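Local atomic coordinates of dual function macrocyclase-peptidase POPB (Galerina marginata, PDB entry 5N4B), a protein that cleaves peptides on the C-terminal side of proline and macrocyclises the resulting precursor during biosynthesis of the highly toxic amanitins. Residues S422-P427 / F523-I528; Y466-G471 / S527-G532; T472-F477 / E536-G541; Q559-N564 / G570-N575. The protein carries 1 engineered substitution. All blocks are in the same frame, centred on the assembly; numbering follows the deposited sequence. Where two conformers were deposited one is given.

Overall arrangement
The four contacts sit round one mixed eight-stranded sheet, the core of the alpha/beta-hydrolase domain. Interaction 1 joins strand 522-526 of that sheet to a hairpin of the last propeller blade, so it alone of the four bridges the two domains. Interactions 2 and 3, with centres about 5 Å apart, both involve the hairpin of strands 459-467 and 473-481 at one border of the sheet, and their segments alternate along the chain. Interaction 4 follows in sequence and packs helix 548-563 on strand 572-577; its centre is about 16 to 19 Å from the other three. Together they link the propeller, the sheet border and the strand that leads to the catalytic nucleophile position.

Interaction 1 of 4, residues S422-P427 / F523-I528; sequences SGFNTP and FAVPSI
Phe523 meets Phe424 across the boundary between two domains. At the start of 523-528 the chain is an extended strand; Phe523 and Val525 leave the backbone toward the turn at 422-427, Ala524 away from it. The Phe523 ring has CG anti to its backbone N (chi1 -175°), and its CE2 lies 4.2 Å from CE1 of Phe424. The Phe424 atom approaches near the plane of the Phe523 ring, at its edge, and the two side chains run roughly perpendicular to each other. Ala524, whose small side chain suits the reverse face of the strand, lies against Met476 in the neighbouring strand. Val525 brings a second apolar surface: its CG2 is 4.1 Å from CZ of Phe424, so the far end of one phenyl ring is shared by a ring and one methyl of a branched side chain. Flat rings and a compact valine suit this buried, apolar interface. Val525 also packs on an aromatic side chain of the bound peptide. After Pro526, which packs against helix 548-563, the chain bends in an inverse gamma turn centred on Ser527 and leaves the strand for Ile528.

Phe424 stands at the second position of a type I turn, Gly423 to Thr426, closed by Thr426 N to Gly423 O at 3.1 Å, and leaves the backbone toward the strand. Its ring also meets Phe477 edge-to-face. The arrangement is a beta hairpin with a two-residue loop in the last blade of the seven-bladed propeller, inserting one aromatic residue against the central sheet of the alpha/beta-hydrolase domain, the two-domain architecture of prolyl oligopeptidases.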
loop_
_atom_site.group_PDB
_atom_site.type_symbol
_atom_site.label_atom_id
_atom_site.label_comp_id
_atom_site.label_asym_id
_atom_site.label_seq_id
_atom_site.Cartn_x
_atom_site.Cartn_y
_atom_site.Cartn_z
ATOM N N SER A 422 5.804 13.708 5.665
ATOM C CA SER A 422 7.073 13.053 5.335
ATOM C C SER A 422 7.378 13.248 3.864
ATOM O O SER A 422 6.528 13.659 3.085
ATOM C CB SER A 422 7.080 11.575 5.688
ATOM O OG SER A 422 6.290 10.820 4.779
ATOM N N GLY A 423 8.613 12.960 3.482
ATOM C CA GLY A 423 9.015 13.094 2.106
ATOM C C GLY A 423 10.431 12.606 1.946
ATOM O O GLY A 423 10.992 11.997 2.849
ATOM N N PHE A 424 10.992 12.819 0.765
ATOM C CA PHE A 424 12.259 12.184 0.458
ATOM C C PHE A 424 13.356 12.548 1.433
ATOM O O PHE A 424 14.226 11.693 1.707
ATOM C CB PHE A 424 12.693 12.503 -0.981
ATOM C CG PHE A 424 11.772 11.942 -2.029
ATOM C CD1 PHE A 424 11.604 10.603 -2.187
ATOM C CD2 PHE A 424 11.092 12.801 -2.877
ATOM C CE1 PHE A 424 10.772 10.072 -3.120
ATOM C CE2 PHE A 424 10.268 12.294 -3.843
ATOM C CZ PHE A 424 10.090 10.944 -3.983
ATOM N N ASN A 425 13.329 13.763 1.970
ATOM C CA ASN A 425 14.288 14.197 2.992
ATOM C C ASN A 425 13.614 14.705 4.266
ATOM O O ASN A 425 14.236 15.432 5.040
ATOM C CB ASN A 425 15.266 15.203 2.418
ATOM C CG ASN A 425 14.597 16.455 1.933
ATOM O OD1 ASN A 425 13.484 16.785 2.350
ATOM N ND2 ASN A 425 15.268 17.165 1.020
ATOM N N THR A 426 12.377 14.270 4.533
ATOM C CA THR A 426 11.651 14.613 5.757
ATOM C C THR A 426 11.279 13.301 6.443
ATOM O O THR A 426 10.357 12.602 5.985
ATOM C CB THR A 426 10.397 15.446 5.508
ATOM O OG1 THR A 426 10.779 16.686 4.913
ATOM C CG2 THR A 426 9.647 15.699 6.815
ATOM N N PRO A 427 11.965 12.909 7.518
ATOM C CA PRO A 427 11.731 11.579 8.088
ATOM C C PRO A 427 10.356 11.328 8.686
ATOM O O PRO A 427 9.883 10.198 8.666
ATOM C CB PRO A 427 12.817 11.471 9.170
ATOM C CG PRO A 427 13.729 12.581 8.998
ATOM C CD PRO A 427 13.187 13.572 8.026
ATOM N N PHE A 523 17.981 8.626 -7.121
ATOM C CA PHE A 523 16.721 7.890 -7.050
ATOM C C PHE A 523 15.692 8.669 -7.855
ATOM O O PHE A 523 15.515 9.864 -7.661
ATOM C CB PHE A 523 16.272 7.794 -5.600
ATOM C CG PHE A 523 15.068 6.972 -5.323
ATOM C CD1 PHE A 523 15.042 5.637 -5.665
ATOM C CD2 PHE A 523 14.009 7.523 -4.644
ATOM C CE1 PHE A 523 13.943 4.841 -5.374
ATOM C CE2 PHE A 523 12.888 6.724 -4.379
ATOM C CZ PHE A 523 12.867 5.419 -4.746
ATOM N N ALA A 524 15.003 7.986 -8.754
ATOM C CA ALA A 524 14.090 8.608 -9.693
ATOM C C ALA A 524 12.720 7.976 -9.552
ATOM O O ALA A 524 12.593 6.751 -9.583
ATOM C CB ALA A 524 14.594 8.435 -11.121
ATOM N N VAL A 525 11.683 8.812 -9.482
ATOM C CA VAL A 525 10.302 8.346 -9.277
ATOM C C VAL A 525 9.392 9.032 -10.278
ATOM O O VAL A 525 8.873 10.128 -10.003
ATOM C CB VAL A 525 9.818 8.617 -7.852
ATOM C CG1 VAL A 525 8.454 7.998 -7.620
ATOM C CG2 VAL A 525 10.812 8.067 -6.816
ATOM N N PRO A 526 9.240 8.482 -11.477
ATOM C CA PRO A 526 8.381 9.106 -12.492
ATOM C C PRO A 526 6.918 8.859 -12.183
ATOM O O PRO A 526 6.494 7.748 -11.843
ATOM C CB PRO A 526 8.802 8.418 -13.789
ATOM C CG PRO A 526 9.297 7.070 -13.349
ATOM C CD PRO A 526 9.945 7.304 -12.010
ATOM N N SER A 527 6.105 9.902 -12.368
ATOM C CA SER A 527 4.679 9.843 -12.091
ATOM C C SER A 527 3.929 9.325 -13.323
ATOM O O SER A 527 3.094 10.007 -13.903
ATOM C CB SER A 527 4.159 11.223 -11.706
ATOM O OG SER A 527 4.943 11.815 -10.661
ATOM N N ILE A 528 4.165 8.062 -13.647
ATOM C CA ILE A 528 3.658 7.487 -14.897
ATOM C C ILE A 528 2.139 7.299 -14.859
ATOM O O ILE A 528 1.515 7.111 -13.800
ATOM C CB ILE A 528 4.391 6.182 -15.199
ATOM C CG1 ILE A 528 4.063 5.114 -14.162
ATOM C CG2 ILE A 528 5.871 6.455 -15.328
ATOM C CD1 ILE A 528 4.912 3.844 -14.323
#

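Interaction 2 of 4, residues Y466-G471 / S527-G532; sequences YESKDG and SIRGGG
The beta hairpin that begins the central sheet of the alpha/beta-hydrolase domain, strands 459-467 and 473-481, is joined here by a salt bridge from Asp470 in its type I turn to Arg529. Arg529 NH1 donates to Asp470 OD2 at 2.9 Å, nearly straight at 166°, through the syn lone pair of that oxygen and almost exactly in the guanidinium plane. NH2 adds a weak bond to the same OD2. The two flat groups are turned 56° apart, and one carboxylate oxygen takes both bonds. The other, OD1, bonds to Thr472 OG1. Arg529 is otherwise extended, with a bend at chi3 that swings its head toward the turn; NH2 also forms a salt bridge with Asp553 of helix 548-563, so a largely buried positive charge has two carboxylates near it, which would probably favour its charged state.

Glycines suit both turns. Gly471, fourth in the hairpin turn, and Gly530, third in the type II turn from Ile528 to Gly531, each adopt a positive phi that other residues rarely tolerate. Tyr466 sends its hydroxyl to the carbonyl O of Asp553, and the same OH rests against Ile528 CG2 at 3.7 Å. Ser468 OG binds Asp553 OD1 as well. A water joins the two sides: it donates to Ser468 OG at 2.8 Å and accepts from Asp470 N at 2.9 Å and, weakly, from Arg529 NH2 at 3.0 Å.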
loop_
_atom_site.group_PDB
_atom_site.type_symbol
_atom_site.label_atom_id
_atom_site.label_comp_id
_atom_site.label_asym_id
_atom_site.label_seq_id
_atom_site.Cartn_x
_atom_site.Cartn_y
_atom_site.Cartn_z
ATOM N N TYR A 466 9.552 15.257 -18.327
ATOM C CA TYR A 466 10.016 14.609 -19.562
ATOM C C TYR A 466 8.808 14.302 -20.436
ATOM O O TYR A 466 7.666 14.412 -20.023
ATOM C CB TYR A 466 10.846 13.338 -19.280
ATOM C CG TYR A 466 10.051 12.192 -18.700
ATOM C CD1 TYR A 466 9.776 12.104 -17.343
ATOM C CD2 TYR A 466 9.593 11.172 -19.510
ATOM C CE1 TYR A 466 9.054 11.045 -16.827
ATOM C CE2 TYR A 466 8.880 10.126 -18.992
ATOM C CZ TYR A 466 8.622 10.057 -17.662
ATOM O OH TYR A 466 7.905 8.983 -17.166
ATOM N N GLU A 467 9.066 13.875 -21.654
ATOM C CA GLU A 467 8.018 13.630 -22.642
ATOM C C GLU A 467 7.963 12.148 -22.964
ATOM O O GLU A 467 9.002 11.515 -23.202
ATOM C CB GLU A 467 8.316 14.412 -23.931
ATOM C CG GLU A 467 7.224 14.399 -24.940
ATOM C CD GLU A 467 7.544 15.295 -26.128
ATOM O OE1 GLU A 467 8.078 16.399 -25.893
ATOM O OE2 GLU A 467 7.229 14.910 -27.274
ATOM N N SER A 468 6.771 11.595 -22.939
ATOM C CA SER A 468 6.571 10.214 -23.314
ATOM C C SER A 468 6.444 10.108 -24.826
ATOM O O SER A 468 6.372 11.116 -25.527
ATOM C CB SER A 468 5.351 9.619 -22.597
ATOM O OG SER A 468 5.373 8.195 -22.701
ATOM N N LYS A 469 6.409 8.865 -25.304
ATOM C CA LYS A 469 6.274 8.576 -26.740
ATOM C C LYS A 469 5.202 9.406 -27.428
ATOM O O LYS A 469 5.438 9.959 -28.514
ATOM C CB LYS A 469 5.958 7.075 -26.858
ATOM C CG LYS A 469 5.849 6.588 -28.260
ATOM C CD LYS A 469 5.601 5.090 -28.298
ATOM C CE LYS A 469 5.130 4.641 -29.667
ATOM N NZ LYS A 469 5.007 3.174 -29.666
ATOM N N ASP A 470 4.017 9.501 -26.834
ATOM C CA ASP A 470 2.880 10.157 -27.426
ATOM C C ASP A 470 2.862 11.655 -27.189
ATOM O O ASP A 470 1.902 12.319 -27.594
ATOM C CB ASP A 470 1.574 9.485 -26.994
ATOM C CG ASP A 470 1.179 9.760 -25.530
ATOM O OD1 ASP A 470 1.892 10.542 -24.857
ATOM O OD2 ASP A 470 0.130 9.236 -25.079
ATOM N N GLY A 471 3.885 12.206 -26.555
ATOM C CA GLY A 471 3.965 13.629 -26.352
ATOM C C GLY A 471 3.533 14.103 -24.976
ATOM O O GLY A 471 3.781 15.262 -24.629
ATOM N N SER A 527 6.105 9.902 -12.368
ATOM C CA SER A 527 4.679 9.843 -12.091
ATOM C C SER A 527 3.929 9.325 -13.323
ATOM O O SER A 527 3.094 10.007 -13.903
ATOM C CB SER A 527 4.159 11.223 -11.706
ATOM O OG SER A 527 4.943 11.815 -10.661
ATOM N N ILE A 528 4.165 8.062 -13.647
ATOM C CA ILE A 528 3.658 7.487 -14.897
ATOM C C ILE A 528 2.139 7.299 -14.859
ATOM O O ILE A 528 1.515 7.111 -13.800
ATOM C CB ILE A 528 4.391 6.182 -15.199
ATOM C CG1 ILE A 528 4.063 5.114 -14.162
ATOM C CG2 ILE A 528 5.871 6.455 -15.328
ATOM C CD1 ILE A 528 4.912 3.844 -14.323
ATOM N N ARG A 529 1.550 7.322 -16.047
ATOM C CA ARG A 529 0.124 7.088 -16.200
ATOM C C ARG A 529 -0.249 5.696 -15.726
ATOM O O ARG A 529 0.585 4.784 -15.711
ATOM C CB ARG A 529 -0.294 7.321 -17.645
ATOM C CG ARG A 529 -0.371 8.793 -18.010
ATOM C CD ARG A 529 -0.654 9.014 -19.454
ATOM N NE ARG A 529 0.488 8.633 -20.252
ATOM C CZ ARG A 529 0.555 8.698 -21.566
ATOM N NH1 ARG A 529 -0.501 9.071 -22.288
ATOM N NH2 ARG A 529 1.670 8.356 -22.162
ATOM N N GLY A 530 -1.497 5.552 -15.300
ATOM C CA GLY A 530 -1.962 4.450 -14.515
ATOM C C GLY A 530 -1.987 4.744 -13.019
ATOM O O GLY A 530 -2.815 4.205 -12.289
ATOM N N GLY A 531 -1.089 5.610 -12.550
ATOM C CA GLY A 531 -1.223 6.144 -11.215
ATOM C C GLY A 531 -2.349 7.145 -11.091
ATOM O O GLY A 531 -3.021 7.484 -12.066
ATOM N N GLY A 532 -2.515 7.621 -9.867
ATOM C CA GLY A 532 -3.558 8.560 -9.508
ATOM C C GLY A 532 -3.103 9.972 -9.325
ATOM O O GLY A 532 -3.905 10.792 -8.864
HETATM O O HOH W 1 3.361 7.738 -24.563
#

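Interaction 3 of 4, residues T472-F477 / E536-G541; sequences TKIPMF and EEWHKG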
loop_
_atom_site.group_PDB
_atom_site.type_symbol
_atom_site.label_atom_id
_atom_site.label_comp_id
_atom_site.label_asym_id
_atom_site.label_seq_id
_atom_site.Cartn_x
_atom_site.Cartn_y
_atom_site.Cartn_z
ATOM N N THR A 472 2.944 13.219 -24.163
ATOM C CA THR A 472 2.489 13.609 -22.835
ATOM C C THR A 472 3.670 13.980 -21.952
ATOM O O THR A 472 4.682 13.269 -21.900
ATOM C CB THR A 472 1.719 12.465 -22.187
ATOM O OG1 THR A 472 0.664 12.051 -23.057
ATOM C CG2 THR A 472 1.128 12.901 -20.857
ATOM N N LYS A 473 3.551 15.092 -21.254
ATOM C CA LYS A 473 4.559 15.526 -20.311
ATOM C C LYS A 473 4.311 14.866 -18.963
ATOM O O LYS A 473 3.197 14.881 -18.436
ATOM C CB LYS A 473 4.531 17.040 -20.187
ATOM C CG LYS A 473 4.790 17.747 -21.522
ATOM C CD LYS A 473 6.110 17.349 -22.146
ATOM C CE LYS A 473 6.399 18.147 -23.441
ATOM N NZ LYS A 473 5.237 18.081 -24.416
ATOM N N ILE A 474 5.362 14.258 -18.419
ATOM C CA ILE A 474 5.291 13.448 -17.203
ATOM C C ILE A 474 6.266 14.065 -16.214
ATOM O O ILE A 474 7.436 14.276 -16.563
ATOM C CB ILE A 474 5.690 11.982 -17.444
ATOM C CG1 ILE A 474 5.005 11.331 -18.651
ATOM C CG2 ILE A 474 5.452 11.171 -16.182
ATOM C CD1 ILE A 474 3.600 11.131 -18.556
ATOM N N PRO A 475 5.880 14.316 -14.963
ATOM C CA PRO A 475 6.860 14.751 -13.955
ATOM C C PRO A 475 7.542 13.565 -13.301
ATOM O O PRO A 475 7.011 12.453 -13.256
ATOM C CB PRO A 475 5.998 15.473 -12.908
ATOM C CG PRO A 475 4.726 14.692 -12.975
ATOM C CD PRO A 475 4.513 14.212 -14.387
ATOM N N MET A 476 8.735 13.832 -12.799
ATOM C CA MET A 476 9.555 12.806 -12.169
ATOM C C MET A 476 10.332 13.445 -11.025
ATOM O O MET A 476 11.035 14.444 -11.219
ATOM C CB MET A 476 10.541 12.221 -13.162
ATOM C CG MET A 476 11.514 11.211 -12.566
ATOM S SD MET A 476 12.295 10.102 -13.783
ATOM C CE MET A 476 12.918 11.241 -15.009
ATOM N N PHE A 477 10.295 12.811 -9.854
ATOM C CA PHE A 477 11.156 13.232 -8.750
ATOM C C PHE A 477 12.547 12.643 -8.919
ATOM O O PHE A 477 12.699 11.485 -9.317
ATOM C CB PHE A 477 10.603 12.735 -7.426
ATOM C CG PHE A 477 9.280 13.316 -7.043
ATOM C CD1 PHE A 477 9.149 14.669 -6.772
ATOM C CD2 PHE A 477 8.171 12.508 -6.923
ATOM C CE1 PHE A 477 7.909 15.190 -6.376
ATOM C CE2 PHE A 477 6.921 13.052 -6.490
ATOM C CZ PHE A 477 6.826 14.367 -6.235
ATOM N N GLU A 536 -8.492 10.868 -12.035
ATOM C CA GLU A 536 -9.018 9.718 -12.782
ATOM C C GLU A 536 -8.507 9.674 -14.197
ATOM O O GLU A 536 -8.331 8.576 -14.766
ATOM C CB GLU A 536 -10.560 9.729 -12.834
ATOM C CG GLU A 536 -11.247 9.134 -14.195
ATOM C CD GLU A 536 -11.230 7.607 -14.291
ATOM O OE1 GLU A 536 -10.762 6.944 -13.349
ATOM O OE2 GLU A 536 -11.690 7.086 -15.331
ATOM N N GLU A 537 -8.298 10.805 -14.831
ATOM C CA GLU A 537 -7.827 10.803 -16.198
ATOM C C GLU A 537 -6.388 10.279 -16.304
ATOM O O GLU A 537 -6.004 9.752 -17.355
ATOM C CB GLU A 537 -7.963 12.170 -16.874
ATOM C CG GLU A 537 -9.407 12.617 -17.060
ATOM C CD GLU A 537 -10.157 11.806 -18.114
ATOM O OE1 GLU A 537 -9.617 11.590 -19.228
ATOM O OE2 GLU A 537 -11.296 11.383 -17.820
ATOM N N TRP A 538 -5.583 10.463 -15.253
ATOM C CA TRP A 538 -4.225 9.931 -15.263
ATOM C C TRP A 538 -4.256 8.415 -15.166
ATOM O O TRP A 538 -3.491 7.718 -15.859
ATOM C CB TRP A 538 -3.442 10.546 -14.107
ATOM C CG TRP A 538 -1.958 10.577 -14.350
ATOM C CD1 TRP A 538 -1.003 9.910 -13.634
ATOM C CD2 TRP A 538 -1.268 11.346 -15.314
ATOM N NE1 TRP A 538 0.218 10.232 -14.100
ATOM C CE2 TRP A 538 0.102 11.107 -15.141
ATOM C CE3 TRP A 538 -1.675 12.236 -16.302
ATOM C CZ2 TRP A 538 1.074 11.691 -15.947
ATOM C CZ3 TRP A 538 -0.718 12.842 -17.099
ATOM C CH2 TRP A 538 0.658 12.580 -16.910
ATOM N N HIS A 539 -5.150 7.903 -14.343
ATOM C CA HIS A 539 -5.343 6.451 -14.241
ATOM C C HIS A 539 -5.831 5.885 -15.558
ATOM O O HIS A 539 -5.288 4.887 -16.081
ATOM C CB HIS A 539 -6.342 6.165 -13.149
ATOM C CG HIS A 539 -6.590 4.716 -12.890
ATOM N ND1 HIS A 539 -7.677 4.310 -12.147
ATOM C CD2 HIS A 539 -5.873 3.595 -13.158
ATOM C CE1 HIS A 539 -7.655 2.991 -12.022
ATOM N NE2 HIS A 539 -6.556 2.537 -12.606
ATOM N N LYS A 540 -6.847 6.535 -16.137
ATOM C CA LYS A 540 -7.441 6.055 -17.392
ATOM C C LYS A 540 -6.433 6.052 -18.527
ATOM O O LYS A 540 -6.532 5.246 -19.463
ATOM C CB LYS A 540 -8.682 6.905 -17.686
ATOM C CG LYS A 540 -9.337 6.630 -19.029
ATOM C CD LYS A 540 -10.783 7.155 -19.087
ATOM C CE LYS A 540 -10.888 8.640 -19.344
ATOM N NZ LYS A 540 -12.336 9.097 -19.211
ATOM N N GLY A 541 -5.428 6.918 -18.450
ATOM C CA GLY A 541 -4.357 7.003 -19.407
ATOM C C GLY A 541 -3.392 5.838 -19.396
ATOM O O GLY A 541 -2.552 5.771 -20.292
#
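The indole of Trp538 reaches from helix 536-540 to the beginning of strand 473-481 with its six-membered ring leading. Trp538 has CG anti to the backbone N (chi1 -154°), which carries the ring off the helix surface until its far corner, CH2, meets three consecutive residues of the other segment. Ile474 crosses the indole at a slant: its terminal CD1 lies 3.7 Å from CH2 and equally far from CZ2. With CG1 beside the backbone N (chi1 -49°) and a second bend at chi2, the isoleucine tip comes nearer than its first side-chain bond would suggest. Thr472 runs antiparallel to the tryptophan, and its methyl CG2 is 4.0 Å from CH2. The backbone carbonyl of Lys473, the residue between them in sequence, comes to the ring edge, near the ring plane, with O 3.8 Å from CH2.

A tryptophan suits the place because it is broad enough to bridge helix and strand and still carries a polar N-H: NE1 donates to Ser527 O in the segment that follows strand 522-526. Phe534 meets the indole edge-to-face. On the outward face of the helix the chemistry changes, as Glu537 and Lys540, one turn apart, form an exposed salt bridge in which NZ lies 2.9 Å from OE2. Lysine and glutamate fit that surface, whereas the isoleucine is buried. This is a short helix, placed between strand 522-526 and helix 548-563, whose tryptophan packs against the start of the antiparallel second strand of the eight-stranded alpha/beta-hydrolase sheet.

Interaction 4 of 4, residues Q559-N564 / G570-N575; sequences QFLVKN and GKVAIN
Three branched aliphatic side chains make the contact, and it is wholly apolar. Val562 CG2 and Val572 CG2 touch methyl to methyl at 3.9 Å, the two side chains meeting at a slant. In both valines CG1 is anti to the backbone N, which puts CG2 beside the N and available for the meeting. Val572 uses its other branch as well, with CG1 4.3 Å from Leu561 CD1, so one compact beta-branched residue of the strand sits against two successive residues of the helix. Leu561, longer, also reaches Gln494 in the adjacent strand 492-495 and Met476 beyond.

Backbone bonds hold each element separately. The helix runs to its end through Lys563 N to Gln559 O and Asn564 N to Phe560 O, both 2.9 Å. Strand 572-577 is bonded to its neighbours in the sheet, for instance Ala573 to Gln494. Conformation matters at Gly570, whose positive phi suits glycine in the short connection.

The arrangement is a helix packed on the parallel part of the mixed sheet, the end of the beta-alpha-beta crossover from strand 522-526 through helix 548-563 to strand 572-577. In the alpha/beta-hydrolase fold this strand leads to the nucleophile elbow, here bearing the engineered Ala578.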
loop_
_atom_site.group_PDB
_atom_site.type_symbol
_atom_site.label_atom_id
_atom_site.label_comp_id
_atom_site.label_asym_id
_atom_site.label_seq_id
_atom_site.Cartn_x
_atom_site.Cartn_y
_atom_site.Cartn_z
ATOM N N GLN A 559 15.183 6.602 -20.426
ATOM C CA GLN A 559 15.895 7.159 -21.565
ATOM C C GLN A 559 16.245 8.620 -21.306
ATOM O O GLN A 559 17.344 9.068 -21.634
ATOM C CB GLN A 559 15.029 6.995 -22.830
ATOM C CG GLN A 559 14.860 5.530 -23.206
ATOM C CD GLN A 559 13.892 5.299 -24.327
ATOM O OE1 GLN A 559 12.823 5.912 -24.409
ATOM N NE2 GLN A 559 14.243 4.369 -25.191
ATOM N N PHE A 560 15.320 9.365 -20.694
ATOM C CA PHE A 560 15.530 10.772 -20.368
ATOM C C PHE A 560 16.646 10.963 -19.355
ATOM O O PHE A 560 17.458 11.885 -19.478
ATOM C CB PHE A 560 14.207 11.331 -19.821
ATOM C CG PHE A 560 14.295 12.708 -19.203
ATOM C CD1 PHE A 560 14.169 13.828 -19.970
ATOM C CD2 PHE A 560 14.496 12.865 -17.863
ATOM C CE1 PHE A 560 14.226 15.095 -19.381
ATOM C CE2 PHE A 560 14.571 14.136 -17.299
ATOM C CZ PHE A 560 14.425 15.221 -18.076
ATOM N N LEU A 561 16.722 10.088 -18.347
ATOM C CA LEU A 561 17.783 10.217 -17.339
ATOM C C LEU A 561 19.144 10.167 -17.998
ATOM O O LEU A 561 20.043 10.904 -17.615
ATOM C CB LEU A 561 17.662 9.111 -16.296
ATOM C CG LEU A 561 16.468 9.189 -15.359
ATOM C CD1 LEU A 561 16.416 7.960 -14.497
ATOM C CD2 LEU A 561 16.518 10.412 -14.509
ATOM N N VAL A 562 19.305 9.282 -18.975
ATOM C CA VAL A 562 20.598 9.151 -19.646
ATOM C C VAL A 562 20.800 10.289 -20.643
ATOM O O VAL A 562 21.862 10.928 -20.669
ATOM C CB VAL A 562 20.699 7.771 -20.306
ATOM C CG1 VAL A 562 21.972 7.682 -21.148
ATOM C CG2 VAL A 562 20.708 6.670 -19.260
ATOM N N LYS A 563 19.785 10.580 -21.466
ATOM C CA LYS A 563 19.940 11.600 -22.513
ATOM C C LYS A 563 20.299 12.947 -21.920
ATOM O O LYS A 563 21.148 13.682 -22.465
ATOM C CB LYS A 563 18.655 11.662 -23.337
ATOM C CG LYS A 563 18.657 12.675 -24.495
ATOM C CD LYS A 563 19.484 12.188 -25.609
ATOM C CE LYS A 563 19.297 13.110 -26.825
ATOM N NZ LYS A 563 20.423 12.927 -27.807
ATOM N N ASN A 564 19.697 13.285 -20.783
ATOM C CA ASN A 564 19.880 14.577 -20.153
ATOM C C ASN A 564 20.934 14.573 -19.044
ATOM O O ASN A 564 21.024 15.530 -18.278
ATOM C CB ASN A 564 18.533 15.113 -19.676
ATOM C CG ASN A 564 17.608 15.489 -20.834
ATOM O OD1 ASN A 564 17.159 14.635 -21.587
ATOM N ND2 ASN A 564 17.283 16.770 -20.937
ATOM N N GLY A 570 23.722 2.972 -19.430
ATOM C CA GLY A 570 23.746 1.633 -18.892
ATOM C C GLY A 570 23.587 1.524 -17.390
ATOM O O GLY A 570 23.678 0.417 -16.845
ATOM N N LYS A 571 23.396 2.631 -16.693
ATOM C CA LYS A 571 23.405 2.602 -15.242
ATOM C C LYS A 571 22.077 3.009 -14.607
ATOM O O LYS A 571 22.063 3.497 -13.493
ATOM C CB LYS A 571 24.573 3.412 -14.690
ATOM C CG LYS A 571 25.988 2.896 -15.125
ATOM C CD LYS A 571 27.011 3.466 -14.139
ATOM C CE LYS A 571 28.481 3.158 -14.478
ATOM N NZ LYS A 571 28.648 1.742 -14.933
ATOM N N VAL A 572 20.968 2.790 -15.316
ATOM C CA VAL A 572 19.627 2.923 -14.729
ATOM C C VAL A 572 19.134 1.533 -14.352
ATOM O O VAL A 572 18.997 0.662 -15.211
ATOM C CB VAL A 572 18.626 3.591 -15.676
ATOM C CG1 VAL A 572 17.298 3.738 -14.964
ATOM C CG2 VAL A 572 19.126 4.960 -16.188
ATOM N N ALA A 573 18.870 1.320 -13.081
ATOM C CA ALA A 573 18.282 0.103 -12.554
ATOM C C ALA A 573 16.835 0.387 -12.224
ATOM O O ALA A 573 16.496 1.517 -11.860
ATOM C CB ALA A 573 18.984 -0.355 -11.289
ATOM N N ILE A 574 15.984 -0.610 -12.359
ATOM C CA ILE A 574 14.562 -0.434 -12.082
ATOM C C ILE A 574 14.084 -1.402 -11.019
ATOM O O ILE A 574 14.574 -2.538 -10.905
ATOM C CB ILE A 574 13.672 -0.511 -13.342
ATOM C CG1 ILE A 574 13.918 -1.779 -14.128
ATOM C CG2 ILE A 574 13.871 0.739 -14.225
ATOM C CD1 ILE A 574 12.962 -1.977 -15.340
ATOM N N ASN A 575 13.087 -0.948 -10.251
ATOM C CA ASN A 575 12.546 -1.695 -9.130
ATOM C C ASN A 575 11.080 -1.328 -8.954
ATOM O O ASN A 575 10.684 -0.181 -9.202
ATOM C CB ASN A 575 13.370 -1.337 -7.876
ATOM C CG ASN A 575 12.902 -1.993 -6.586
ATOM O OD1 ASN A 575 12.776 -1.295 -5.570
ATOM N ND2 ASN A 575 12.679 -3.288 -6.581
#